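Local coordinates for protein abietadiene synthase, chloroplastic (Abies grandis, PDB 3S9V) that is a plastid terpene synthase of grand fir, a large, mostly helical enzyme that carries both an N-terminal terpene synthase domain and a metal-binding domain, at residues T201-L206 against S227-P232. Residues are numbered along the deposited sequence; the frame is centred on the assembly and turned at random.
Sequences TLLYSL and SFLSSP
Phe228 meets Leu206 where the ring joins its CB, methyl CD1 of the leucine coming obliquely to ring atom CD1 at 3.7 Å. Phe228 also opens a type I' beta turn that runs to Ser231 and is closed by the bond from Ser231 N to Phe228 O, 3.1 Å. An ST motif braces the same bend, with Ser227 OG accepting from Ser230 N at 2.9 Å. From the turn Leu229 pushes its forked end onto the 3-10 segment 201-206: CD1 lies 3.9 Å from Leu203 CB, while CD2 packs against Thr201 CA and Tyr204 CB. The Tyr204 ring has CG anti to N (chi1 -176°), which lays it alongside the turn; its CD2 edge meets Leu229 O at 3.5 Å, near the ring plane. Ser230 OG donates to the same oxygen at 2.6 Å, a bent bond (105° at the oxygen). Ser231, the N-cap of helix 232-242, sets CB 3.6 Å from Tyr204 CD2, while its OG caps Ser234 N. Ser234 OG in turn hydrogen-bonds Leu203 O and Leu206 N. Lys450 NZ hydrogen-bonds Tyr204 O and makes a cation-pi contact with the tyrosine ring. The contact thus joins two interhelical connections, the second in the N-terminal terpene synthase family region; Leu203, Leu206 and Phe228 converge on Ile218 of helix 215-219, and Val238 of helix 232-242 packs against Leu206 and Phe228.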
# COMPACT_ATOMS: atom_id res chain seq x y z
N THR A 201 -9.88 23.61 -6.50
CA THR A 201 -8.67 23.97 -5.78
C THR A 201 -8.24 25.43 -5.97
O THR A 201 -7.32 25.90 -5.31
CB THR A 201 -7.51 23.02 -6.11
OG1 THR A 201 -7.21 23.08 -7.51
CG2 THR A 201 -7.88 21.59 -5.72
N LEU A 202 -8.91 26.15 -6.87
CA LEU A 202 -8.60 27.57 -7.06
C LEU A 202 -8.97 28.30 -5.77
O LEU A 202 -8.31 29.27 -5.37
CB LEU A 202 -9.40 28.15 -8.23
CG LEU A 202 -8.89 27.89 -9.64
CD1 LEU A 202 -9.98 28.22 -10.65
CD2 LEU A 202 -7.64 28.72 -9.89
N LEU A 203 -10.03 27.83 -5.12
CA LEU A 203 -10.50 28.43 -3.86
C LEU A 203 -9.47 28.30 -2.74
O LEU A 203 -9.57 28.98 -1.71
CB LEU A 203 -11.81 27.78 -3.43
CG LEU A 203 -12.96 27.92 -4.43
CD1 LEU A 203 -14.17 27.17 -3.92
CD2 LEU A 203 -13.27 29.39 -4.64
N TYR A 204 -8.50 27.41 -2.93
CA TYR A 204 -7.46 27.18 -1.94
C TYR A 204 -6.56 28.41 -1.84
O TYR A 204 -5.86 28.59 -0.84
CB TYR A 204 -6.64 25.96 -2.35
CG TYR A 204 -5.57 25.53 -1.38
CD1 TYR A 204 -4.23 25.49 -1.77
CD2 TYR A 204 -5.89 25.10 -0.09
CE1 TYR A 204 -3.24 25.03 -0.91
CE2 TYR A 204 -4.90 24.63 0.78
CZ TYR A 204 -3.58 24.60 0.36
OH TYR A 204 -2.59 24.16 1.22
N SER A 205 -6.57 29.25 -2.87
CA SER A 205 -5.73 30.44 -2.85
C SER A 205 -6.44 31.73 -3.27
O SER A 205 -5.92 32.51 -4.07
CB SER A 205 -4.47 30.22 -3.70
OG SER A 205 -4.66 29.21 -4.67
N LEU A 206 -7.62 31.95 -2.70
CA LEU A 206 -8.41 33.14 -2.99
C LEU A 206 -7.71 34.42 -2.55
O LEU A 206 -8.02 35.50 -3.07
CB LEU A 206 -9.78 33.04 -2.32
CG LEU A 206 -10.78 32.10 -2.99
CD1 LEU A 206 -11.95 31.84 -2.07
CD2 LEU A 206 -11.24 32.73 -4.29
N SER A 227 -14.91 27.17 5.88
CA SER A 227 -13.64 27.46 5.23
C SER A 227 -13.80 27.47 3.73
O SER A 227 -14.83 27.07 3.19
CB SER A 227 -12.60 26.39 5.57
OG SER A 227 -12.66 25.32 4.64
N PHE A 228 -12.75 27.92 3.05
CA PHE A 228 -12.72 27.91 1.61
C PHE A 228 -11.59 26.94 1.29
O PHE A 228 -10.40 27.26 1.45
CB PHE A 228 -12.50 29.33 1.08
CG PHE A 228 -13.77 30.14 1.03
CD1 PHE A 228 -14.59 30.09 -0.10
CD2 PHE A 228 -14.21 30.85 2.14
CE1 PHE A 228 -15.83 30.73 -0.12
CE2 PHE A 228 -15.45 31.50 2.13
CZ PHE A 228 -16.26 31.44 1.00
N LEU A 229 -11.99 25.74 0.89
CA LEU A 229 -11.09 24.63 0.59
C LEU A 229 -10.04 24.38 1.67
O LEU A 229 -8.89 24.07 1.38
CB LEU A 229 -10.40 24.83 -0.77
CG LEU A 229 -10.70 23.58 -1.60
CD1 LEU A 229 -11.64 23.95 -2.72
CD2 LEU A 229 -9.43 22.96 -2.12
N SER A 230 -10.48 24.52 2.91
CA SER A 230 -9.68 24.30 4.11
C SER A 230 -8.50 25.22 4.34
O SER A 230 -7.73 25.01 5.29
CB SER A 230 -9.20 22.85 4.16
OG SER A 230 -8.08 22.64 3.33
N SER A 231 -8.35 26.25 3.51
CA SER A 231 -7.24 27.19 3.64
C SER A 231 -7.52 28.38 4.56
O SER A 231 -8.42 29.18 4.30
CB SER A 231 -6.84 27.70 2.25
OG SER A 231 -5.92 28.77 2.34
N PRO A 232 -6.75 28.53 5.65
CA PRO A 232 -6.94 29.64 6.59
C PRO A 232 -6.70 31.02 5.96
O PRO A 232 -7.46 31.95 6.21
CB PRO A 232 -5.93 29.33 7.68
CG PRO A 232 -5.89 27.84 7.67
CD PRO A 232 -5.80 27.55 6.20